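Local coordinates for protein 3,4-dihydroxy-2-butanone 4-phosphate synthase (Acinetobacter baumannii, PDB 6MNZ) that probably converts D-ribulose 5-phosphate to formate and 3,4-dihydroxy-2-butanone 4-phosphate, an early step in riboflavin biosynthesis, using magnesium or manganese, at residues L60-C65 against A132-V137; T83-S88 against L138-H143; D194-R199 against A319-Y324. All coordinates share one frame; numbering follows the deposited sequence.

Contact 1. Residues L60-C65 against A132-V137; sequences LSRERC and AQPGGV
A132 donates its backbone N-H to L60 O at 3.0 Å, in a nearly straight bond with an N-H...O angle of 161°. L60 ends strand 57-60 and A132 follows its parallel neighbour 127-131; this bond extends their pairing by one step. Beyond it they part. S61 caps the next helix: its OG accepts from R64 N at 2.9 Å. A water bridges the gap. It accepts from R62 N at 3.1 Å and makes a weak bond to A132 O.

The side-chain contact is made mainly by R62. Its CG lies 3.3 Å from A132 O, and the chain then bends at chi3 (57°). The bend brings NH1 to 3.8 Å from P134 CG, where the two side chains cross at a slant. P134 is held in a type I turn from Q133 to G136, closed by G136 N to Q133 O. R62 and P134 are exposed, while L60 and A132 are buried.

The contact lies at the C-terminal ends of strands 57-60 and 127-131. Helix 62-68 starts here, and R64 ties it to E157 by a salt bridge. A132 packs against T144 and E145 of helix 143-153.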
ATOM      1  N   LEU A  60       5.431  -6.202  22.163  1.00 29.50           N
ATOM      2  CA  LEU A  60       6.421  -5.152  22.354  1.00 33.84           C
ATOM      3  C   LEU A  60       6.046  -3.935  21.520  1.00 34.13           C
ATOM      4  O   LEU A  60       5.590  -4.065  20.378  1.00 31.69           O
ATOM      5  CB  LEU A  60       7.839  -5.598  21.953  1.00 30.60           C
ATOM      6  CG  LEU A  60       8.637  -6.468  22.922  1.00 29.36           C
ATOM      7  CD1 LEU A  60       7.918  -7.758  23.096  1.00 30.06           C
ATOM      8  CD2 LEU A  60      10.063  -6.747  22.429  1.00 28.38           C
ATOM      9  N   SER A  61       6.545  -2.788  21.966  1.00 30.44           N
ATOM     10  CA  SER A  61       6.537  -1.588  21.150  1.00 34.15           C
ATOM     11  C   SER A  61       7.657  -1.627  20.115  1.00 38.31           C
ATOM     12  O   SER A  61       8.674  -2.307  20.279  1.00 47.51           O
ATOM     13  CB  SER A  61       6.683  -0.347  22.029  1.00 32.03           C
ATOM     14  OG  SER A  61       7.986  -0.269  22.579  1.00 27.30           O
ATOM     15  N   ARG A  62       7.492  -0.807  19.073  1.00 37.12           N
ATOM     16  CA  ARG A  62       8.532  -0.667  18.060  1.00 30.55           C
ATOM     17  C   ARG A  62       9.801  -0.064  18.646  1.00 31.36           C
ATOM     18  O   ARG A  62      10.911  -0.521  18.346  1.00 36.00           O
ATOM     19  CB  ARG A  62       8.017   0.191  16.906  1.00 29.37           C
ATOM     20  CG  ARG A  62       6.943  -0.488  16.078  1.00 52.80           C
ATOM     21  CD  ARG A  62       6.489   0.383  14.915  1.00 46.57           C
ATOM     22  NE  ARG A  62       7.598   0.758  14.041  1.00 52.38           N
ATOM     23  CZ  ARG A  62       7.453   1.225  12.805  1.00 69.55           C
ATOM     24  NH1 ARG A  62       6.252   1.256  12.238  1.00 55.09           N
ATOM     25  NH2 ARG A  62       8.523   1.559  12.095  1.00 75.36           N
ATOM     26  N   GLU A  63       9.658   0.921  19.534  1.00 32.83           N
ATOM     27  CA  GLU A  63      10.808   1.418  20.281  1.00 40.14           C
ATOM     28  C   GLU A  63      11.526   0.273  20.983  1.00 32.40           C
ATOM     29  O   GLU A  63      12.740   0.094  20.829  1.00 41.35           O
ATOM     30  CB  GLU A  63      10.365   2.475  21.292  1.00 37.70           C
ATOM     31  CG  GLU A  63       9.686   3.689  20.675  1.00 39.27           C
ATOM     32  CD  GLU A  63       8.196   3.487  20.481  1.00 46.45           C
ATOM     33  OE1 GLU A  63       7.816   2.932  19.427  1.00 30.43           O
ATOM     34  OE2 GLU A  63       7.453   3.616  21.478  1.00 63.33           O
ATOM     35  N   ARG A  64      10.774  -0.559  21.702  1.00 28.46           N
ATOM     36  CA  ARG A  64      11.385  -1.665  22.426  1.00 30.36           C
ATOM     37  C   ARG A  64      12.025  -2.668  21.475  1.00 31.05           C
ATOM     38  O   ARG A  64      12.995  -3.338  21.844  1.00 28.89           O
ATOM     39  CB  ARG A  64      10.332  -2.345  23.302  1.00 31.68           C
ATOM     40  CG  ARG A  64      10.772  -3.651  23.932  1.00 33.00           C
ATOM     41  CD  ARG A  64      11.881  -3.460  24.944  1.00 36.62           C
ATOM     42  NE  ARG A  64      11.445  -2.702  26.112  1.00 33.88           N
ATOM     43  CZ  ARG A  64      12.218  -2.438  27.160  1.00 41.51           C
ATOM     44  NH1 ARG A  64      13.437  -2.961  27.234  1.00 43.84           N
ATOM     45  NH2 ARG A  64      11.829  -1.551  28.067  1.00 42.88           N
ATOM     46  N   CYS A  65      11.438  -2.858  20.290  1.00 30.86           N
ATOM     47  CA  CYS A  65      12.023  -3.766  19.308  1.00 28.24           C
ATOM     48  C   CYS A  65      13.322  -3.205  18.741  1.00 31.74           C
ATOM     49  O   CYS A  65      14.332  -3.917  18.673  1.00 33.87           O
ATOM     50  CB  CYS A  65      11.022  -4.035  18.185  1.00 25.62           C
ATOM     51  SG  CYS A  65       9.712  -5.213  18.616  1.00 21.57           S
ATOM     52  N   ALA A 132       3.673  -4.217  18.019  1.00 38.43           N
ATOM     53  CA  ALA A 132       2.507  -3.370  17.824  1.00 37.65           C
ATOM     54  C   ALA A 132       2.838  -2.203  16.898  1.00 39.91           C
ATOM     55  O   ALA A 132       4.000  -1.838  16.701  1.00 46.74           O
ATOM     56  CB  ALA A 132       1.994  -2.853  19.168  1.00 42.58           C
ATOM     57  N   GLN A 133       1.801  -1.679  16.253  1.00 30.36           N
ATOM     58  CA  GLN A 133       1.941  -0.488  15.434  1.00 40.05           C
ATOM     59  C   GLN A 133       2.002   0.761  16.308  1.00 48.58           C
ATOM     60  O   GLN A 133       1.691   0.707  17.502  1.00 39.67           O
ATOM     61  CB  GLN A 133       0.778  -0.382  14.454  1.00 39.77           C
ATOM     62  CG  GLN A 133       0.746  -1.478  13.409  1.00 47.01           C
ATOM     63  CD  GLN A 133       1.986  -1.492  12.539  1.00 56.14           C
ATOM     64  OE1 GLN A 133       2.175  -0.615  11.697  1.00 63.10           O
ATOM     65  NE2 GLN A 133       2.788  -2.543  12.671  1.00 56.90           N
ATOM     66  N   PRO A 134       2.603   1.840  15.794  1.00 45.79           N
ATOM     67  CA  PRO A 134       2.969   2.959  16.681  1.00 44.89           C
ATOM     68  C   PRO A 134       1.817   3.468  17.531  1.00 54.82           C
ATOM     69  O   PRO A 134       1.946   3.564  18.758  1.00 52.40           O
ATOM     70  CB  PRO A 134       3.468   4.026  15.695  1.00 49.69           C
ATOM     71  CG  PRO A 134       3.968   3.257  14.525  1.00 51.86           C
ATOM     72  CD  PRO A 134       3.095   2.033  14.416  1.00 51.01           C
ATOM     73  N   GLY A 135       0.693   3.809  16.909  1.00 35.47           N
ATOM     74  CA  GLY A 135      -0.418   4.375  17.640  1.00 39.44           C
ATOM     75  C   GLY A 135      -1.206   3.391  18.469  1.00 42.38           C
ATOM     76  O   GLY A 135      -2.223   3.763  19.061  1.00 32.13           O
ATOM     77  N   GLY A 136      -0.799   2.125  18.484  1.00 54.03           N
ATOM     78  CA  GLY A 136      -1.485   1.150  19.307  1.00 49.70           C
ATOM     79  C   GLY A 136      -2.864   0.838  18.761  1.00 39.20           C
ATOM     80  O   GLY A 136      -3.103   0.857  17.548  1.00 40.01           O
ATOM     81  N   VAL A 137      -3.815   0.693  19.677  1.00 38.44           N
ATOM     82  CA  VAL A 137      -5.156   0.221  19.355  1.00 38.15           C
ATOM     83  C   VAL A 137      -5.927   1.318  18.629  1.00 31.53           C
ATOM     84  O   VAL A 137      -7.069   1.113  18.203  1.00 21.26           O
ATOM     85  CB  VAL A 137      -5.882  -0.229  20.638  1.00 35.95           C
ATOM     86  CG1 VAL A 137      -7.317  -0.577  20.362  1.00 32.68           C
ATOM     87  CG2 VAL A 137      -5.178  -1.423  21.253  1.00 33.96           C
TER
HETATM   88  O   HOH W   1       4.491  -0.389  18.675  1.00 32.57           O

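Contact 2. Residues T83-S88 against L138-H143. With SO4 (sulfate ion), chain C.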
ATOM      1  N   THR A  83      -3.190 -10.876   8.759  1.00 72.30           N
ATOM      2  CA  THR A  83      -2.351  -9.742   9.131  1.00 65.53           C
ATOM      3  C   THR A  83      -1.903  -9.933  10.577  1.00 39.87           C
ATOM      4  O   THR A  83      -2.728  -9.901  11.496  1.00 49.71           O
ATOM      5  CB  THR A  83      -3.110  -8.426   8.962  1.00 83.54           C
ATOM      6  OG1 THR A  83      -3.589  -8.313   7.615  1.00 79.52           O
ATOM      7  CG2 THR A  83      -2.210  -7.239   9.279  1.00 72.62           C
ATOM      8  N   ASN A  84      -0.614 -10.214  10.769  1.00 41.10           N
ATOM      9  CA  ASN A  84      -0.079 -10.413  12.110  1.00 46.76           C
ATOM     10  C   ASN A  84       1.429 -10.219  12.087  1.00 52.00           C
ATOM     11  O   ASN A  84       2.131 -10.949  11.380  1.00 48.33           O
ATOM     12  CB  ASN A  84      -0.421 -11.808  12.639  1.00 41.02           C
ATOM     13  CG  ASN A  84      -0.043 -11.986  14.095  1.00 55.32           C
ATOM     14  OD1 ASN A  84       1.088 -11.703  14.490  1.00 65.84           O
ATOM     15  ND2 ASN A  84      -1.027 -12.310  14.923  1.00 55.54           N
ATOM     16  N   PHE A  85       1.926  -9.412  13.026  1.00 52.77           N
ATOM     17  CA  PHE A  85       3.340  -9.046  13.078  1.00 52.84           C
ATOM     18  C   PHE A  85       4.021  -9.892  14.150  1.00 43.72           C
ATOM     19  O   PHE A  85       4.294  -9.443  15.262  1.00 43.99           O
ATOM     20  CB  PHE A  85       3.495  -7.553  13.346  1.00 43.74           C
ATOM     21  CG  PHE A  85       2.486  -6.703  12.633  1.00 53.58           C
ATOM     22  CD1 PHE A  85       2.432  -6.683  11.249  1.00 61.79           C
ATOM     23  CD2 PHE A  85       1.635  -5.872  13.344  1.00 55.14           C
ATOM     24  CE1 PHE A  85       1.548  -5.848  10.586  1.00 85.34           C
ATOM     25  CE2 PHE A  85       0.746  -5.040  12.688  1.00 56.63           C
ATOM     26  CZ  PHE A  85       0.699  -5.032  11.307  1.00 67.10           C
ATOM     27  N   THR A  86       4.367 -11.118  13.770  1.00 40.33           N
ATOM     28  CA  THR A  86       5.310 -11.918  14.535  1.00 40.97           C
ATOM     29  C   THR A  86       6.741 -11.448  14.286  1.00 45.10           C
ATOM     30  O   THR A  86       7.030 -10.713  13.337  1.00 39.58           O
ATOM     31  CB  THR A  86       5.188 -13.401  14.180  1.00 33.75           C
ATOM     32  OG1 THR A  86       5.081 -13.548  12.759  1.00 38.14           O
ATOM     33  CG2 THR A  86       3.966 -14.018  14.849  1.00 33.13           C
ATOM     34  N   LEU A  87       7.619 -11.800  15.220  1.00 49.51           N
ATOM     35  CA  LEU A  87       9.025 -11.431  15.168  1.00 37.01           C
ATOM     36  C   LEU A  87       9.889 -12.673  15.009  1.00 44.18           C
ATOM     37  O   LEU A  87       9.444 -13.804  15.224  1.00 42.09           O
ATOM     38  CB  LEU A  87       9.430 -10.669  16.434  1.00 25.81           C
ATOM     39  CG  LEU A  87       9.445  -9.147  16.314  1.00 32.32           C
ATOM     40  CD1 LEU A  87       8.148  -8.643  15.714  1.00 39.76           C
ATOM     41  CD2 LEU A  87       9.689  -8.515  17.673  1.00 42.35           C
ATOM     42  N   SER A  88      11.180 -12.436  14.777  1.00 39.28           N
ATOM     43  CA  SER A  88      12.194 -13.421  15.119  1.00 31.37           C
ATOM     44  C   SER A  88      12.036 -13.866  16.567  1.00 30.99           C
ATOM     45  O   SER A  88      11.687 -13.070  17.443  1.00 36.30           O
ATOM     46  CB  SER A  88      13.593 -12.843  14.895  1.00 49.50           C
ATOM     47  OG  SER A  88      13.884 -12.719  13.513  1.00 38.03           O
ATOM     48  N   LEU A 138      -5.282   2.464  18.403  1.00 42.72           N
ATOM     49  CA  LEU A 138      -5.931   3.525  17.638  1.00 37.78           C
ATOM     50  C   LEU A 138      -6.178   3.109  16.194  1.00 35.89           C
ATOM     51  O   LEU A 138      -7.039   3.696  15.527  1.00 35.25           O
ATOM     52  CB  LEU A 138      -5.085   4.795  17.670  1.00 32.21           C
ATOM     53  CG  LEU A 138      -4.925   5.472  19.029  1.00 34.02           C
ATOM     54  CD1 LEU A 138      -3.914   6.602  18.916  1.00 46.96           C
ATOM     55  CD2 LEU A 138      -6.261   5.982  19.544  1.00 29.19           C
ATOM     56  N   HIS A 139      -5.293   2.285  15.634  1.00 33.92           N
ATOM     57  CA  HIS A 139      -5.284   2.015  14.202  1.00 32.17           C
ATOM     58  C   HIS A 139      -5.491   0.547  13.875  1.00 37.55           C
ATOM     59  O   HIS A 139      -6.419   0.210  13.131  1.00 52.17           O
ATOM     60  CB  HIS A 139      -3.962   2.511  13.597  1.00 45.86           C
ATOM     61  CG  HIS A 139      -3.591   3.897  14.019  1.00 40.91           C
ATOM     62  ND1 HIS A 139      -4.382   4.992  13.743  1.00 40.75           N
ATOM     63  CD2 HIS A 139      -2.588   4.349  14.809  1.00 41.74           C
ATOM     64  CE1 HIS A 139      -3.868   6.061  14.324  1.00 38.24           C
ATOM     65  NE2 HIS A 139      -2.754   5.707  14.939  1.00 40.23           N
ATOM     66  N   ARG A 140      -4.684  -0.344  14.446  1.00 41.33           N
ATOM     67  CA  ARG A 140      -4.934  -1.778  14.384  1.00 35.69           C
ATOM     68  C   ARG A 140      -5.569  -2.227  15.692  1.00 37.11           C
ATOM     69  O   ARG A 140      -4.938  -2.145  16.752  1.00 47.85           O
ATOM     70  CB  ARG A 140      -3.643  -2.553  14.122  1.00 29.52           C
ATOM     71  CG  ARG A 140      -3.882  -3.974  13.643  1.00 48.28           C
ATOM     72  CD  ARG A 140      -2.604  -4.798  13.651  1.00 55.69           C
ATOM     73  NE  ARG A 140      -2.610  -5.800  14.713  1.00 57.27           N
ATOM     74  CZ  ARG A 140      -2.093  -7.021  14.605  1.00 48.05           C
ATOM     75  NH1 ARG A 140      -1.342  -7.331  13.556  1.00 41.96           N
ATOM     76  NH2 ARG A 140      -2.089  -7.823  15.661  1.00 60.15           N
ATOM     77  N   ALA A 141      -6.754  -2.821  15.595  1.00 40.62           N
ATOM     78  CA  ALA A 141      -7.475  -3.319  16.766  1.00 42.60           C
ATOM     79  C   ALA A 141      -7.192  -4.800  17.007  1.00 46.70           C
ATOM     80  O   ALA A 141      -8.103  -5.609  17.173  1.00 43.91           O
ATOM     81  CB  ALA A 141      -8.967  -3.069  16.592  1.00 48.17           C
ATOM     82  N   GLY A 142      -5.908  -5.143  17.125  1.00 37.87           N
ATOM     83  CA  GLY A 142      -5.495  -6.488  17.450  1.00 42.86           C
ATOM     84  C   GLY A 142      -5.150  -6.656  18.919  1.00 34.88           C
ATOM     85  O   GLY A 142      -4.817  -5.695  19.610  1.00 40.96           O
ATOM     86  N   HIS A 143      -5.075  -7.920  19.345  1.00 32.29           N
ATOM     87  CA  HIS A 143      -4.621  -8.215  20.700  1.00 30.79           C
ATOM     88  C   HIS A 143      -3.206  -7.706  20.936  1.00 28.76           C
ATOM     89  O   HIS A 143      -2.827  -7.439  22.082  1.00 24.66           O
ATOM     90  CB  HIS A 143      -4.681  -9.722  20.962  1.00 32.30           C
ATOM     91  CG  HIS A 143      -6.033 -10.324  20.737  1.00 25.38           C
ATOM     92  ND1 HIS A 143      -6.420 -10.836  19.517  1.00 26.84           N
ATOM     93  CD2 HIS A 143      -7.028 -10.626  21.604  1.00 25.53           C
ATOM     94  CE1 HIS A 143      -7.629 -11.358  19.627  1.00 30.84           C
ATOM     95  NE2 HIS A 143      -7.992 -11.301  20.895  1.00 31.36           N
TER
HETATM   96  S   SO4 C 401      -3.488  -9.965  16.977  1.00 33.70           S
HETATM   97  O1  SO4 C 401      -2.901  -8.706  17.427  1.00 44.23           O
HETATM   98  O2  SO4 C 401      -4.893 -10.010  17.364  1.00 29.54           O
HETATM   99  O3  SO4 C 401      -2.774 -11.073  17.602  1.00 42.69           O
HETATM  100  O4  SO4 C 401      -3.394 -10.085  15.526  1.00 34.37           O
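F85 and R140 make the close part of this contact. NH1 of R140 lies over one face of the F85 ring, 3.2 Å from F85 CE2; the guanidinium and ring planes are 31° apart. R140 CD also comes to 3.5 Å from F85 CE2, so the aliphatic chain shares the packing. CG of R140 stands anti to the backbone N (chi1 -163°), and the side chain extends toward the 83-88 loop before it bends at chi3. E145 forms a salt bridge with NE and helps fix the head group.

The T83 and N84 side is looser and exposed. T83 O is 3.6 Å from R140 NH1, and no hydrogen bond joins the two segments.

A sulfate sits at the edge of the guanidinium, with O1 near its plane. The modelled distance to NH2 is too short to be trusted. H143 grips the ion more clearly: its backbone N (2.9 Å) and its ND1 (2.8 Å) both donate to O2. The E30 carbonyl holds H143 NE2. T144 N and R27 NH1 also bind the sulfate, which lies at the N terminus of helix 143-153. R27, R140, H143 and T144 are predicted ribulose 5-phosphate ligands, so the sulfate probably marks a site for the substrate's phosphate.

Contact 3. Residues D194-R199 against A319-Y324; sequences DLIHYR and ALSHQY
Two nearly parallel helices, 192-202 and 320-336, pack here through I196, H197, S321 and Y324 at the boundary between the two domains. The first belongs to the DHBP synthase part of the chain, the second to the GTP cyclohydrolase II-like part. Their local axes run 6° apart in direction and approach to 9.0 Å. The backbones are closest at H197 and Y324.

I196 carries much of the apolar contact, with its two branches reaching different partners. CG2 touches Y324 CB at 3.5 Å. CD1, at the end of the longer branch, lies against S321 CB at 3.2 Å. The I196 and Y324 side chains cross at about a right angle. Both I196 and S321 are buried, and each also packs on A141, a predicted ribulose 5-phosphate ligand. The second helix is held at its start as well: the backbone N-H of A319, its N-cap residue, bonds to D26 OD2, and that of S321 to D24 OD2.

On the more exposed side H197 meets Y324. The H197 chi1 of -175° sets CG opposite the backbone N and turns the imidazole toward the tyrosine. The rings form an edge-to-face pair, with the histidine edge directed at the tyrosine face, centroids 5.6 Å apart and planes inclined at 51°. Next to the ring pair, H197 CB approaches Y324 CD2 at 3.9 Å.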
ATOM      1  N   ASP A 194     -13.948  -1.761  23.368  1.00 47.08           N
ATOM      2  CA  ASP A 194     -14.167  -1.020  24.604  1.00 41.25           C
ATOM      3  C   ASP A 194     -12.909  -0.281  25.040  1.00 39.48           C
ATOM      4  O   ASP A 194     -12.998   0.767  25.689  1.00 46.46           O
ATOM      5  CB  ASP A 194     -14.633  -1.965  25.713  1.00 48.82           C
ATOM      6  CG  ASP A 194     -16.106  -2.314  25.600  1.00 66.91           C
ATOM      7  OD1 ASP A 194     -16.639  -2.282  24.472  1.00 66.44           O
ATOM      8  OD2 ASP A 194     -16.713  -2.679  26.629  1.00 64.27           O
ATOM      9  N   LEU A 195     -11.732  -0.808  24.696  1.00 41.04           N
ATOM     10  CA  LEU A 195     -10.491  -0.089  24.961  1.00 34.87           C
ATOM     11  C   LEU A 195     -10.265   1.035  23.958  1.00 32.76           C
ATOM     12  O   LEU A 195      -9.736   2.092  24.320  1.00 31.67           O
ATOM     13  CB  LEU A 195      -9.310  -1.059  24.947  1.00 31.55           C
ATOM     14  CG  LEU A 195      -7.979  -0.485  25.438  1.00 42.02           C
ATOM     15  CD1 LEU A 195      -8.070  -0.066  26.899  1.00 36.69           C
ATOM     16  CD2 LEU A 195      -6.857  -1.495  25.236  1.00 38.94           C
ATOM     17  N   ILE A 196     -10.592   0.805  22.682  1.00 35.83           N
ATOM     18  CA  ILE A 196     -10.584   1.890  21.703  1.00 32.47           C
ATOM     19  C   ILE A 196     -11.354   3.086  22.249  1.00 42.22           C
ATOM     20  O   ILE A 196     -10.849   4.214  22.292  1.00 44.09           O
ATOM     21  CB  ILE A 196     -11.176   1.420  20.363  1.00 24.50           C
ATOM     22  CG1 ILE A 196     -10.234   0.430  19.686  1.00 30.92           C
ATOM     23  CG2 ILE A 196     -11.419   2.613  19.447  1.00 31.55           C
ATOM     24  CD1 ILE A 196     -10.828  -0.290  18.506  1.00 33.72           C
ATOM     25  N   HIS A 197     -12.611   2.858  22.628  1.00 39.86           N
ATOM     26  CA  HIS A 197     -13.471   3.960  23.037  1.00 32.08           C
ATOM     27  C   HIS A 197     -12.961   4.623  24.309  1.00 33.28           C
ATOM     28  O   HIS A 197     -12.995   5.853  24.419  1.00 35.05           O
ATOM     29  CB  HIS A 197     -14.898   3.452  23.237  1.00 48.48           C
ATOM     30  CG  HIS A 197     -15.885   4.531  23.550  1.00 41.98           C
ATOM     31  ND1 HIS A 197     -16.186   5.546  22.667  1.00 45.95           N
ATOM     32  CD2 HIS A 197     -16.653   4.744  24.644  1.00 40.49           C
ATOM     33  CE1 HIS A 197     -17.073   6.355  23.217  1.00 55.14           C
ATOM     34  NE2 HIS A 197     -17.400   5.870  24.401  1.00 44.10           N
ATOM     35  N   TYR A 198     -12.359   3.849  25.212  1.00 31.15           N
ATOM     36  CA  TYR A 198     -11.765   4.440  26.405  1.00 35.11           C
ATOM     37  C   TYR A 198     -10.659   5.419  26.032  1.00 38.17           C
ATOM     38  O   TYR A 198     -10.648   6.568  26.490  1.00 42.42           O
ATOM     39  CB  TYR A 198     -11.226   3.342  27.322  1.00 43.81           C
ATOM     40  CG  TYR A 198     -10.619   3.868  28.600  1.00 36.30           C
ATOM     41  CD1 TYR A 198     -11.378   3.984  29.755  1.00 41.07           C
ATOM     42  CD2 TYR A 198      -9.272   4.193  28.668  1.00 37.21           C
ATOM     43  CE1 TYR A 198     -10.842   4.514  30.910  1.00 44.34           C
ATOM     44  CE2 TYR A 198      -8.724   4.720  29.819  1.00 46.59           C
ATOM     45  CZ  TYR A 198      -9.518   4.892  30.932  1.00 38.45           C
ATOM     46  OH  TYR A 198      -8.988   5.439  32.076  1.00 57.71           O
ATOM     47  N   ARG A 199      -9.708   4.974  25.207  1.00 42.05           N
ATOM     48  CA  ARG A 199      -8.608   5.842  24.802  1.00 41.59           C
ATOM     49  C   ARG A 199      -9.124   7.104  24.125  1.00 36.78           C
ATOM     50  O   ARG A 199      -8.548   8.186  24.292  1.00 37.65           O
ATOM     51  CB  ARG A 199      -7.663   5.087  23.867  1.00 39.68           C
ATOM     52  CG  ARG A 199      -6.881   3.968  24.537  1.00 33.40           C
ATOM     53  CD  ARG A 199      -5.633   3.605  23.745  1.00 32.82           C
ATOM     54  NE  ARG A 199      -4.733   4.745  23.588  1.00 37.05           N
ATOM     55  CZ  ARG A 199      -3.605   4.722  22.887  1.00 33.52           C
ATOM     56  NH1 ARG A 199      -3.246   3.623  22.236  1.00 48.37           N
ATOM     57  NH2 ARG A 199      -2.905   5.838  22.728  1.00 37.56           N
ATOM     58  N   ALA A 319     -17.308  -4.308  12.159  1.00 44.69           N
ATOM     59  CA  ALA A 319     -15.994  -3.719  12.395  1.00 38.00           C
ATOM     60  C   ALA A 319     -16.079  -2.638  13.474  1.00 44.00           C
ATOM     61  O   ALA A 319     -15.873  -1.448  13.222  1.00 43.08           O
ATOM     62  CB  ALA A 319     -15.407  -3.160  11.098  1.00 45.03           C
ATOM     63  N   LEU A 320     -16.605  -3.051  14.629  1.00 42.73           N
ATOM     64  CA  LEU A 320     -16.934  -2.097  15.682  1.00 28.81           C
ATOM     65  C   LEU A 320     -15.709  -1.313  16.126  1.00 44.71           C
ATOM     66  O   LEU A 320     -15.822  -0.137  16.491  1.00 48.45           O
ATOM     67  CB  LEU A 320     -17.549  -2.833  16.871  1.00 37.11           C
ATOM     68  CG  LEU A 320     -18.417  -2.030  17.839  1.00 58.66           C
ATOM     69  CD1 LEU A 320     -19.513  -1.273  17.113  1.00 56.64           C
ATOM     70  CD2 LEU A 320     -19.012  -2.966  18.886  1.00 45.62           C
ATOM     71  N   SER A 321     -14.534  -1.944  16.107  1.00 52.59           N
ATOM     72  CA  SER A 321     -13.295  -1.208  16.326  1.00 45.77           C
ATOM     73  C   SER A 321     -13.161  -0.056  15.338  1.00 39.04           C
ATOM     74  O   SER A 321     -12.898   1.086  15.731  1.00 34.04           O
ATOM     75  CB  SER A 321     -12.104  -2.158  16.209  1.00 40.82           C
ATOM     76  OG  SER A 321     -12.112  -3.098  17.266  1.00 43.16           O
ATOM     77  N   HIS A 322     -13.319  -0.344  14.045  1.00 37.13           N
ATOM     78  CA  HIS A 322     -13.184   0.695  13.032  1.00 39.27           C
ATOM     79  C   HIS A 322     -14.232   1.788  13.184  1.00 36.26           C
ATOM     80  O   HIS A 322     -14.006   2.914  12.730  1.00 36.17           O
ATOM     81  CB  HIS A 322     -13.277   0.075  11.637  1.00 41.40           C
ATOM     82  CG  HIS A 322     -13.072   1.056  10.527  1.00 46.04           C
ATOM     83  ND1 HIS A 322     -14.085   1.855  10.043  1.00 51.41           N
ATOM     84  CD2 HIS A 322     -11.951   1.430   9.863  1.00 37.68           C
ATOM     85  CE1 HIS A 322     -13.622   2.595   9.050  1.00 47.61           C
ATOM     86  NE2 HIS A 322     -12.322   2.388   8.952  1.00 54.03           N
ATOM     87  N   GLN A 323     -15.360   1.493  13.831  1.00 38.87           N
ATOM     88  CA  GLN A 323     -16.367   2.520  14.079  1.00 41.61           C
ATOM     89  C   GLN A 323     -15.932   3.458  15.198  1.00 40.58           C
ATOM     90  O   GLN A 323     -15.932   4.682  15.027  1.00 46.95           O
ATOM     91  CB  GLN A 323     -17.707   1.868  14.417  1.00 37.08           C
ATOM     92  CG  GLN A 323     -18.361   1.141  13.252  1.00 58.77           C
ATOM     93  CD  GLN A 323     -19.702   0.536  13.622  1.00 67.77           C
ATOM     94  OE1 GLN A 323     -20.185   0.707  14.741  1.00 69.91           O
ATOM     95  NE2 GLN A 323     -20.329  -0.145  12.671  1.00 64.57           N
ATOM     96  N   TYR A 324     -15.520   2.898  16.339  1.00 44.05           N
ATOM     97  CA  TYR A 324     -15.073   3.727  17.451  1.00 42.80           C
ATOM     98  C   TYR A 324     -13.794   4.479  17.108  1.00 36.87           C
ATOM     99  O   TYR A 324     -13.558   5.573  17.635  1.00 40.63           O
ATOM    100  CB  TYR A 324     -14.846   2.870  18.696  1.00 50.41           C
ATOM    101  CG  TYR A 324     -16.072   2.134  19.192  1.00 59.13           C
ATOM    102  CD1 TYR A 324     -17.341   2.470  18.739  1.00 58.29           C
ATOM    103  CD2 TYR A 324     -15.974   1.231  20.239  1.00 56.31           C
ATOM    104  CE1 TYR A 324     -18.465   1.845  19.241  1.00 58.12           C
ATOM    105  CE2 TYR A 324     -17.095   0.639  20.781  1.00 53.48           C
ATOM    106  CZ  TYR A 324     -18.337   0.937  20.269  1.00 57.66           C
ATOM    107  OH  TYR A 324     -19.454   0.330  20.793  1.00 69.52           O
TER

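From the N terminus, contact 1 opens first, at the end of strand 57-60. Contact 2 opens within its loop, at 83-88. The segment 132-137 then closes contact 1, and 138-143 follows directly to close contact 2. The two loops therefore cross. Both lie in the DHBP synthase part, and they touch where Q133 packs on F85 and C65 on L87. Contact 3 comes later in series. It brings helix 320-336 back onto helix 192-202 across 119 intervening residues, tying the second domain to the first. Segment 132-143 links all three: V137 packs on I196, and A141 on S321. The sulfate site of contact 2 thus lies close to the domain boundary.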